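Local structure of T-lymphoma invasion and metastasis-inducing protein 2 (Mus musculus, 3A8P) at residues L72-E75 and D76-V79; I181-W184 and E185-E189; L188-F191 and H192-F196. The protein activates the GTPase Rac1 by stimulating exchange of GDP for GTP, linking extracellular signals to the cytoskeleton, with its PHCCEx region helping to place it at the membrane. All blocks are in the same frame, centred on the assembly; numbering follows the deposited sequence.

Interaction 1. Residues L72-E75 and D76-V79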
ATOM      1  N   LEU A  72       1.003 -10.004  12.117  1.00 32.31           N
ATOM      2  CA  LEU A  72       1.038  -8.852  11.234  1.00 31.95           C
ATOM      3  C   LEU A  72      -0.414  -8.433  10.986  1.00 31.76           C
ATOM      4  O   LEU A  72      -1.197  -9.189  10.406  1.00 32.32           O
ATOM      5  CB  LEU A  72       1.740  -9.235   9.928  1.00 35.03           C
ATOM      6  CG  LEU A  72       2.365  -8.135   9.069  1.00 37.75           C
ATOM      7  CD1 LEU A  72       3.389  -8.764   8.122  1.00 36.45           C
ATOM      8  CD2 LEU A  72       1.277  -7.381   8.299  1.00 37.53           C
ATOM      9  N   PHE A  73      -0.777  -7.244  11.461  1.00 30.19           N
ATOM     10  CA  PHE A  73      -2.134  -6.722  11.298  1.00 31.65           C
ATOM     11  C   PHE A  73      -2.178  -6.010   9.958  1.00 31.22           C
ATOM     12  O   PHE A  73      -1.674  -4.900   9.807  1.00 34.66           O
ATOM     13  CB  PHE A  73      -2.458  -5.784  12.468  1.00 31.97           C
ATOM     14  CG  PHE A  73      -2.371  -6.469  13.807  1.00 34.07           C
ATOM     15  CD1 PHE A  73      -3.390  -7.317  14.234  1.00 33.05           C
ATOM     16  CD2 PHE A  73      -1.222  -6.367  14.585  1.00 32.94           C
ATOM     17  CE1 PHE A  73      -3.264  -8.057  15.405  1.00 29.59           C
ATOM     18  CE2 PHE A  73      -1.089  -7.106  15.758  1.00 31.90           C
ATOM     19  CZ  PHE A  73      -2.113  -7.952  16.164  1.00 31.75           C
ATOM     20  N   ALA A  74      -2.792  -6.673   8.987  1.00 31.05           N
ATOM     21  CA  ALA A  74      -2.855  -6.179   7.620  1.00 28.72           C
ATOM     22  C   ALA A  74      -4.025  -5.294   7.206  1.00 28.42           C
ATOM     23  O   ALA A  74      -4.239  -5.099   6.008  1.00 25.80           O
ATOM     24  CB  ALA A  74      -2.756  -7.361   6.669  1.00 29.31           C
ATOM     25  N   GLU A  75      -4.780  -4.761   8.162  1.00 27.20           N
ATOM     26  CA  GLU A  75      -5.903  -3.897   7.801  1.00 29.92           C
ATOM     27  C   GLU A  75      -5.444  -2.832   6.806  1.00 27.85           C
ATOM     28  O   GLU A  75      -4.364  -2.267   6.951  1.00 29.25           O
ATOM     29  CB  GLU A  75      -6.493  -3.218   9.045  1.00 33.19           C
ATOM     30  CG  GLU A  75      -7.435  -2.063   8.720  1.00 37.97           C
ATOM     31  CD  GLU A  75      -8.335  -1.670   9.888  1.00 43.14           C
ATOM     32  OE1 GLU A  75      -7.873  -1.725  11.052  1.00 42.58           O
ATOM     33  OE2 GLU A  75      -9.502  -1.288   9.632  1.00 44.00           O
ATOM     34  N   ASP A  76      -6.265  -2.585   5.792  1.00 27.79           N
ATOM     35  CA  ASP A  76      -5.979  -1.588   4.762  1.00 28.38           C
ATOM     36  C   ASP A  76      -4.634  -1.732   4.052  1.00 27.50           C
ATOM     37  O   ASP A  76      -4.020  -0.733   3.676  1.00 25.49           O
ATOM     38  CB  ASP A  76      -6.091  -0.171   5.348  1.00 28.96           C
ATOM     39  CG  ASP A  76      -7.502   0.159   5.806  1.00 31.41           C
ATOM     40  OD1 ASP A  76      -8.449  -0.073   5.025  1.00 31.05           O
ATOM     41  OD2 ASP A  76      -7.667   0.651   6.940  1.00 32.39           O
ATOM     42  N   SER A  77      -4.186  -2.966   3.849  1.00 24.64           N
ATOM     43  CA  SER A  77      -2.911  -3.197   3.174  1.00 24.67           C
ATOM     44  C   SER A  77      -3.069  -3.303   1.660  1.00 23.83           C
ATOM     45  O   SER A  77      -4.176  -3.356   1.138  1.00 25.51           O
ATOM     46  CB  SER A  77      -2.257  -4.492   3.681  1.00 22.89           C
ATOM     47  OG  SER A  77      -1.874  -4.383   5.043  1.00 24.42           O
ATOM     48  N   ILE A  78      -1.932  -3.317   0.974  1.00 24.15           N
ATOM     49  CA  ILE A  78      -1.872  -3.485  -0.469  1.00 23.46           C
ATOM     50  C   ILE A  78      -0.856  -4.612  -0.669  1.00 23.60           C
ATOM     51  O   ILE A  78       0.143  -4.683   0.042  1.00 21.74           O
ATOM     52  CB  ILE A  78      -1.373  -2.206  -1.193  1.00 24.81           C
ATOM     53  CG1 ILE A  78      -2.411  -1.086  -1.056  1.00 26.16           C
ATOM     54  CG2 ILE A  78      -1.124  -2.517  -2.669  1.00 25.87           C
ATOM     55  CD1 ILE A  78      -1.972   0.256  -1.638  1.00 29.16           C
ATOM     56  N   VAL A  79      -1.124  -5.514  -1.603  1.00 23.20           N
ATOM     57  CA  VAL A  79      -0.203  -6.615  -1.850  1.00 22.23           C
ATOM     58  C   VAL A  79       0.178  -6.573  -3.323  1.00 22.58           C
ATOM     59  O   VAL A  79      -0.674  -6.358  -4.189  1.00 23.31           O
ATOM     60  CB  VAL A  79      -0.853  -7.982  -1.519  1.00 23.57           C
ATOM     61  CG1 VAL A  79       0.226  -9.071  -1.458  1.00 23.08           C
ATOM     62  CG2 VAL A  79      -1.593  -7.900  -0.188  1.00 24.01           C
TER
HETATM   63  O   HOH W   1     -10.403  -0.865   7.040  1.00 51.63           O
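Ala74 and Ser77 stand at the two ends of a type II beta turn, their CA atoms 5.4 Å apart, in which the chain passes from strand 70-73 into strand 78-81. The carbonyl oxygen of Ala74 is the hub of the turn and accepts two bonds from Ser77. The backbone bond, from Ser77 N to Ala74 O, is weak, at 3.0 Å and bent to 126° at the hydrogen. The hydroxyl makes the shorter one: Ser77 OG gives its proton to Ala74 O at 2.7 Å, approaching from above the carbonyl plane. With OG beside its own backbone N (chi1 -66°), Ser77 brings both donors to the same oxygen, and OG also comes 3.5 Å from Ala74 CB.

At the corner, Glu75 and Asp76 run side by side with their carboxylate planes 22° apart. Glu75 OE2 and Asp76 OD2 are only 3.8 Å from each other. This closeness of like charges is probably eased above all by Arg197 of helix 171-206, which forms a salt bridge with Asp76 OD1. Lesser help may come from Lys130, in a long, weak ion pair with Glu75, and from a water 2.8 Å from Glu75 OE2 and 2.9 Å from Asp76 OD1, able to donate to either. The turn, closed by a weak backbone bond and reinforced by the serine hydroxyl, joins two strands of the curled pleckstrin homology sheet that do not pair with each other.

Interaction 2. Residues I181-W184 and E185-E189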
ATOM      1  N   ILE A 181       0.425  24.383  -2.122  1.00 30.42           N
ATOM      2  CA  ILE A 181       0.540  23.581  -3.331  1.00 29.39           C
ATOM      3  C   ILE A 181       1.044  22.180  -2.975  1.00 29.71           C
ATOM      4  O   ILE A 181       0.540  21.178  -3.500  1.00 29.22           O
ATOM      5  CB  ILE A 181       1.494  24.257  -4.354  1.00 27.44           C
ATOM      6  CG1 ILE A 181       0.845  25.538  -4.888  1.00 27.89           C
ATOM      7  CG2 ILE A 181       1.790  23.316  -5.519  1.00 27.20           C
ATOM      8  CD1 ILE A 181       1.760  26.379  -5.769  1.00 29.13           C
ATOM      9  N   ARG A 182       2.019  22.101  -2.073  1.00 28.18           N
ATOM     10  CA  ARG A 182       2.545  20.795  -1.674  1.00 31.51           C
ATOM     11  C   ARG A 182       1.485  19.942  -0.988  1.00 30.14           C
ATOM     12  O   ARG A 182       1.474  18.720  -1.139  1.00 28.42           O
ATOM     13  CB  ARG A 182       3.738  20.933  -0.728  1.00 34.32           C
ATOM     14  CG  ARG A 182       4.944  21.624  -1.325  1.00 42.24           C
ATOM     15  CD  ARG A 182       6.192  21.320  -0.506  1.00 47.88           C
ATOM     16  NE  ARG A 182       7.297  22.207  -0.851  1.00 52.63           N
ATOM     17  CZ  ARG A 182       7.467  23.425  -0.343  1.00 55.59           C
ATOM     18  NH1 ARG A 182       6.602  23.903   0.545  1.00 56.47           N
ATOM     19  NH2 ARG A 182       8.496  24.169  -0.731  1.00 57.24           N
ATOM     20  N   GLN A 183       0.608  20.581  -0.220  1.00 28.68           N
ATOM     21  CA  GLN A 183      -0.436  19.841   0.465  1.00 30.28           C
ATOM     22  C   GLN A 183      -1.389  19.275  -0.580  1.00 29.56           C
ATOM     23  O   GLN A 183      -1.769  18.103  -0.506  1.00 30.81           O
ATOM     24  CB  GLN A 183      -1.193  20.738   1.457  1.00 31.94           C
ATOM     25  CG  GLN A 183      -2.189  19.970   2.328  1.00 32.15           C
ATOM     26  CD  GLN A 183      -1.521  18.864   3.140  1.00 33.22           C
ATOM     27  OE1 GLN A 183      -0.708  19.135   4.019  1.00 32.40           O
ATOM     28  NE2 GLN A 183      -1.857  17.608   2.836  1.00 34.13           N
ATOM     29  N   TRP A 184      -1.770  20.104  -1.553  1.00 27.50           N
ATOM     30  CA  TRP A 184      -2.665  19.664  -2.627  1.00 27.87           C
ATOM     31  C   TRP A 184      -2.043  18.460  -3.330  1.00 27.33           C
ATOM     32  O   TRP A 184      -2.727  17.498  -3.682  1.00 25.06           O
ATOM     33  CB  TRP A 184      -2.862  20.766  -3.674  1.00 27.97           C
ATOM     34  CG  TRP A 184      -3.719  21.932  -3.268  1.00 32.61           C
ATOM     35  CD1 TRP A 184      -3.356  23.253  -3.266  1.00 30.95           C
ATOM     36  CD2 TRP A 184      -5.110  21.898  -2.921  1.00 33.10           C
ATOM     37  NE1 TRP A 184      -4.434  24.039  -2.949  1.00 34.00           N
ATOM     38  CE2 TRP A 184      -5.523  23.237  -2.731  1.00 34.51           C
ATOM     39  CE3 TRP A 184      -6.049  20.870  -2.760  1.00 33.95           C
ATOM     40  CZ2 TRP A 184      -6.835  23.573  -2.384  1.00 36.54           C
ATOM     41  CZ3 TRP A 184      -7.353  21.205  -2.416  1.00 36.10           C
ATOM     42  CH2 TRP A 184      -7.733  22.547  -2.232  1.00 37.96           C
ATOM     43  N   GLU A 185      -0.733  18.540  -3.537  1.00 26.91           N
ATOM     44  CA  GLU A 185       0.012  17.490  -4.210  1.00 28.04           C
ATOM     45  C   GLU A 185       0.039  16.206  -3.389  1.00 26.76           C
ATOM     46  O   GLU A 185      -0.092  15.108  -3.936  1.00 26.12           O
ATOM     47  CB  GLU A 185       1.432  17.984  -4.492  1.00 32.22           C
ATOM     48  CG  GLU A 185       2.363  16.969  -5.108  1.00 37.87           C
ATOM     49  CD  GLU A 185       3.698  17.591  -5.475  1.00 42.39           C
ATOM     50  OE1 GLU A 185       3.790  18.236  -6.541  1.00 44.21           O
ATOM     51  OE2 GLU A 185       4.656  17.451  -4.686  1.00 44.22           O
ATOM     52  N   GLN A 186       0.207  16.340  -2.077  1.00 24.63           N
ATOM     53  CA  GLN A 186       0.229  15.169  -1.224  1.00 25.12           C
ATOM     54  C   GLN A 186      -1.169  14.561  -1.135  1.00 26.00           C
ATOM     55  O   GLN A 186      -1.315  13.336  -1.150  1.00 28.13           O
ATOM     56  CB  GLN A 186       0.773  15.523   0.162  1.00 24.35           C
ATOM     57  CG  GLN A 186       2.262  15.866   0.121  1.00 27.75           C
ATOM     58  CD  GLN A 186       2.913  15.959   1.491  1.00 28.58           C
ATOM     59  OE1 GLN A 186       4.135  16.046   1.593  1.00 35.47           O
ATOM     60  NE2 GLN A 186       2.110  15.939   2.546  1.00 26.53           N
ATOM     61  N   ASN A 187      -2.196  15.403  -1.054  1.00 23.80           N
ATOM     62  CA  ASN A 187      -3.568  14.895  -0.995  1.00 26.78           C
ATOM     63  C   ASN A 187      -3.866  14.075  -2.257  1.00 25.76           C
ATOM     64  O   ASN A 187      -4.544  13.050  -2.203  1.00 25.14           O
ATOM     65  CB  ASN A 187      -4.583  16.042  -0.904  1.00 26.58           C
ATOM     66  CG  ASN A 187      -4.519  16.780   0.415  1.00 28.55           C
ATOM     67  OD1 ASN A 187      -3.888  16.330   1.366  1.00 30.04           O
ATOM     68  ND2 ASN A 187      -5.193  17.919   0.480  1.00 32.03           N
ATOM     69  N   LEU A 188      -3.351  14.532  -3.392  1.00 25.87           N
ATOM     70  CA  LEU A 188      -3.570  13.837  -4.659  1.00 26.83           C
ATOM     71  C   LEU A 188      -2.891  12.468  -4.710  1.00 26.77           C
ATOM     72  O   LEU A 188      -3.426  11.524  -5.286  1.00 27.77           O
ATOM     73  CB  LEU A 188      -3.090  14.704  -5.823  1.00 25.50           C
ATOM     74  CG  LEU A 188      -3.987  15.910  -6.122  1.00 28.88           C
ATOM     75  CD1 LEU A 188      -3.289  16.862  -7.081  1.00 26.91           C
ATOM     76  CD2 LEU A 188      -5.303  15.418  -6.716  1.00 29.15           C
ATOM     77  N   GLU A 189      -1.710  12.364  -4.113  1.00 26.84           N
ATOM     78  CA  GLU A 189      -0.990  11.093  -4.099  1.00 28.21           C
ATOM     79  C   GLU A 189      -1.772  10.090  -3.253  1.00 28.90           C
ATOM     80  O   GLU A 189      -1.888   8.921  -3.608  1.00 30.11           O
ATOM     81  CB  GLU A 189       0.417  11.293  -3.534  1.00 25.76           C
ATOM     82  CG  GLU A 189       1.298  12.156  -4.424  1.00 29.80           C
ATOM     83  CD  GLU A 189       2.680  12.387  -3.834  1.00 33.09           C
ATOM     84  OE1 GLU A 189       2.764  12.915  -2.702  1.00 34.32           O
ATOM     85  OE2 GLU A 189       3.679  12.040  -4.502  1.00 32.10           O
TER
HETATM   86  O   HOH W   2      -0.078  15.322   3.633  1.00 34.50           O
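Gln183 NE2 serves two acceptors, donating to Asn187 OD1 at 2.8 Å and to a water at 3.0 Å. The first bond links side chains one helical turn apart and is moderately bent, with 150° at the hydrogen. Asn187 OD1 lies close to the amide plane of Gln183, whereas NE2 sits above the carbonyl plane of Asn187, and the two amides are turned 38° against each other. Gln183 reaches forward because its CG is anti to the backbone N (chi1 -173°) and the chain then bends at chi2, folding the amide along the helix surface. Asn187 leans back in turn, its CG passing 3.2 Å from Gln183 O. That oxygen is already the acceptor for Asn187 N, so the two residues are joined by both backbone and side chain.

The water carries the polar network on to Gln186, whose NE2 donates to it through a weak bond. Gln186 extends outward, its CG passing 3.2 Å from Arg182 O, and Leu188 CG lies equally close to Trp184 O. The regular helical bonds run beneath, among them Glu185 N to Ile181 O and Leu188 N to Trp184 O.

Trp184 and Leu188 place their side chains against helix 136-165, where both touch Asp154. One face of the predicted coiled coil thus turns indole and leucine to its helical partner. On another, the amides of Gln183 and Asn187 bind each other, and Gln183 also binds a water, which probably limits their rotation without bringing in charge.

Interaction 3. Residues L188-F191 and H192-F196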
ATOM      1  N   LEU A 188      -3.351  14.532  -3.392  1.00 25.87           N
ATOM      2  CA  LEU A 188      -3.570  13.837  -4.659  1.00 26.83           C
ATOM      3  C   LEU A 188      -2.891  12.468  -4.710  1.00 26.77           C
ATOM      4  O   LEU A 188      -3.426  11.524  -5.286  1.00 27.77           O
ATOM      5  CB  LEU A 188      -3.090  14.704  -5.823  1.00 25.50           C
ATOM      6  CG  LEU A 188      -3.987  15.910  -6.122  1.00 28.88           C
ATOM      7  CD1 LEU A 188      -3.289  16.862  -7.081  1.00 26.91           C
ATOM      8  CD2 LEU A 188      -5.303  15.418  -6.716  1.00 29.15           C
ATOM      9  N   GLU A 189      -1.710  12.364  -4.113  1.00 26.84           N
ATOM     10  CA  GLU A 189      -0.990  11.093  -4.099  1.00 28.21           C
ATOM     11  C   GLU A 189      -1.772  10.090  -3.253  1.00 28.90           C
ATOM     12  O   GLU A 189      -1.888   8.921  -3.608  1.00 30.11           O
ATOM     13  CB  GLU A 189       0.417  11.293  -3.534  1.00 25.76           C
ATOM     14  CG  GLU A 189       1.298  12.156  -4.424  1.00 29.80           C
ATOM     15  CD  GLU A 189       2.680  12.387  -3.834  1.00 33.09           C
ATOM     16  OE1 GLU A 189       2.764  12.915  -2.702  1.00 34.32           O
ATOM     17  OE2 GLU A 189       3.679  12.040  -4.502  1.00 32.10           O
ATOM     18  N   LYS A 190      -2.305  10.567  -2.133  1.00 28.21           N
ATOM     19  CA  LYS A 190      -3.098   9.747  -1.233  1.00 28.15           C
ATOM     20  C   LYS A 190      -4.363   9.273  -1.964  1.00 27.70           C
ATOM     21  O   LYS A 190      -4.722   8.093  -1.886  1.00 25.97           O
ATOM     22  CB  LYS A 190      -3.464  10.574   0.008  1.00 31.64           C
ATOM     23  CG  LYS A 190      -4.422   9.925   1.014  1.00 35.98           C
ATOM     24  CD  LYS A 190      -3.814   8.714   1.702  1.00 39.61           C
ATOM     25  CE  LYS A 190      -4.466   8.456   3.060  1.00 42.87           C
ATOM     26  NZ  LYS A 190      -5.954   8.366   2.985  1.00 44.79           N
ATOM     27  N   PHE A 191      -5.038  10.174  -2.681  1.00 24.68           N
ATOM     28  CA  PHE A 191      -6.250   9.770  -3.392  1.00 25.27           C
ATOM     29  C   PHE A 191      -5.926   8.704  -4.425  1.00 25.09           C
ATOM     30  O   PHE A 191      -6.664   7.731  -4.564  1.00 25.88           O
ATOM     31  CB  PHE A 191      -6.942  10.960  -4.075  1.00 23.23           C
ATOM     32  CG  PHE A 191      -7.491  11.980  -3.107  1.00 24.95           C
ATOM     33  CD1 PHE A 191      -8.033  11.584  -1.887  1.00 25.79           C
ATOM     34  CD2 PHE A 191      -7.458  13.338  -3.416  1.00 26.23           C
ATOM     35  CE1 PHE A 191      -8.536  12.532  -0.977  1.00 28.05           C
ATOM     36  CE2 PHE A 191      -7.957  14.295  -2.520  1.00 26.96           C
ATOM     37  CZ  PHE A 191      -8.495  13.892  -1.300  1.00 27.08           C
ATOM     38  N   HIS A 192      -4.823   8.893  -5.144  1.00 25.12           N
ATOM     39  CA  HIS A 192      -4.389   7.930  -6.151  1.00 24.37           C
ATOM     40  C   HIS A 192      -4.037   6.606  -5.482  1.00 24.35           C
ATOM     41  O   HIS A 192      -4.284   5.539  -6.042  1.00 24.15           O
ATOM     42  CB  HIS A 192      -3.158   8.451  -6.903  1.00 23.84           C
ATOM     43  CG  HIS A 192      -3.481   9.415  -8.000  1.00 25.85           C
ATOM     44  ND1 HIS A 192      -4.022   9.016  -9.202  1.00 28.09           N
ATOM     45  CD2 HIS A 192      -3.336  10.759  -8.078  1.00 26.31           C
ATOM     46  CE1 HIS A 192      -4.194  10.072  -9.976  1.00 26.86           C
ATOM     47  NE2 HIS A 192      -3.786  11.142  -9.318  1.00 27.36           N
ATOM     48  N   MET A 193      -3.454   6.680  -4.288  1.00 21.41           N
ATOM     49  CA  MET A 193      -3.066   5.476  -3.569  1.00 23.99           C
ATOM     50  C   MET A 193      -4.327   4.729  -3.134  1.00 24.19           C
ATOM     51  O   MET A 193      -4.421   3.509  -3.289  1.00 23.95           O
ATOM     52  CB  MET A 193      -2.190   5.835  -2.360  1.00 21.65           C
ATOM     53  CG  MET A 193      -1.629   4.635  -1.597  1.00 22.89           C
ATOM     54  SD  MET A 193      -0.619   3.514  -2.604  1.00 24.95           S
ATOM     55  CE  MET A 193       0.756   4.616  -3.041  1.00 18.31           C
ATOM     56  N   ASP A 194      -5.303   5.466  -2.606  1.00 26.02           N
ATOM     57  CA  ASP A 194      -6.555   4.857  -2.176  1.00 27.12           C
ATOM     58  C   ASP A 194      -7.282   4.260  -3.379  1.00 27.72           C
ATOM     59  O   ASP A 194      -7.857   3.175  -3.289  1.00 27.82           O
ATOM     60  CB  ASP A 194      -7.458   5.884  -1.479  1.00 27.91           C
ATOM     61  CG  ASP A 194      -6.939   6.282  -0.101  1.00 33.43           C
ATOM     62  OD1 ASP A 194      -6.332   5.427   0.579  1.00 34.92           O
ATOM     63  OD2 ASP A 194      -7.150   7.446   0.310  1.00 35.66           O
ATOM     64  N   LEU A 195      -7.254   4.968  -4.504  1.00 26.91           N
ATOM     65  CA  LEU A 195      -7.913   4.480  -5.712  1.00 25.93           C
ATOM     66  C   LEU A 195      -7.294   3.143  -6.145  1.00 25.52           C
ATOM     67  O   LEU A 195      -8.006   2.198  -6.495  1.00 22.26           O
ATOM     68  CB  LEU A 195      -7.783   5.510  -6.843  1.00 25.55           C
ATOM     69  CG  LEU A 195      -8.416   5.146  -8.195  1.00 28.22           C
ATOM     70  CD1 LEU A 195      -9.906   4.896  -8.012  1.00 27.06           C
ATOM     71  CD2 LEU A 195      -8.190   6.269  -9.202  1.00 26.32           C
ATOM     72  N   PHE A 196      -5.968   3.064  -6.113  1.00 23.84           N
ATOM     73  CA  PHE A 196      -5.274   1.837  -6.501  1.00 24.57           C
ATOM     74  C   PHE A 196      -5.658   0.692  -5.556  1.00 22.98           C
ATOM     75  O   PHE A 196      -5.956  -0.425  -5.993  1.00 22.83           O
ATOM     76  CB  PHE A 196      -3.760   2.053  -6.457  1.00 23.44           C
ATOM     77  CG  PHE A 196      -2.965   0.883  -6.974  1.00 24.82           C
ATOM     78  CD1 PHE A 196      -2.814   0.675  -8.341  1.00 25.86           C
ATOM     79  CD2 PHE A 196      -2.361  -0.006  -6.092  1.00 25.24           C
ATOM     80  CE1 PHE A 196      -2.070  -0.404  -8.824  1.00 25.46           C
ATOM     81  CE2 PHE A 196      -1.617  -1.088  -6.562  1.00 25.47           C
ATOM     82  CZ  PHE A 196      -1.471  -1.286  -7.930  1.00 23.97           C
TER
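Within helix 171-206, in the predicted coiled coil of the CC-Ex region, Lys190 and Asp194 form an i to i+4 salt bridge. Lys190 NZ donates to Asp194 OD2 at 3.1 Å, on the syn side of that oxygen, while OD1 of the same carboxylate remains 3.8 Å from NZ. The lysine starts with CG anti to its backbone N (chi1 174°) and bends at chi2 and chi4, so that its methylenes curl past the carboxylate, CG and CD each 3.8 Å from Asp194 OD2. In the backbone of the same two residues, Asp194 N binds Lys190 O at 2.8 Å in a nearly straight bond.

Neighbouring residues look elsewhere. Phe191 turns its side chain to Ile151 and Asp154 of helix 136-165, and Met193 goes to Phe239 and His240 of helix 236-245. The carboxylate of Glu189 is held from outside, by a salt bridge to Arg246 and hydrogen bonds from Ser221 N and Ser224 OG.

The lysine at OD2 would be expected to help keep Asp194 ionised; Arg197, which also forms a salt bridge with Asp76, probably adds a weaker influence through a long, weak ion pair with OD1.

Interaction 1 comes first along the chain, in the pleckstrin homology domain; interactions 2 and 3 follow on helix 171-206 of the CC-Ex region, sharing Leu188 and Glu189, with centres about 11 Å apart. The turn in 72-79 lies about 24 Å from interaction 2, centre to centre, and about 16 Å from interaction 3, which it touches: Ile78 CD1 packs 3.7 Å from Met193 SD, and Ile78 CG2 lies 4.2 Å from Phe196 CE2. Arg197, just beyond interaction 3, forms a salt bridge with Asp76 of interaction 1. The helix therefore leads from its outlying part at 181-189 to a direct joint with the sheet, consistent with PHCCEx acting as a single protein- and membrane-binding module.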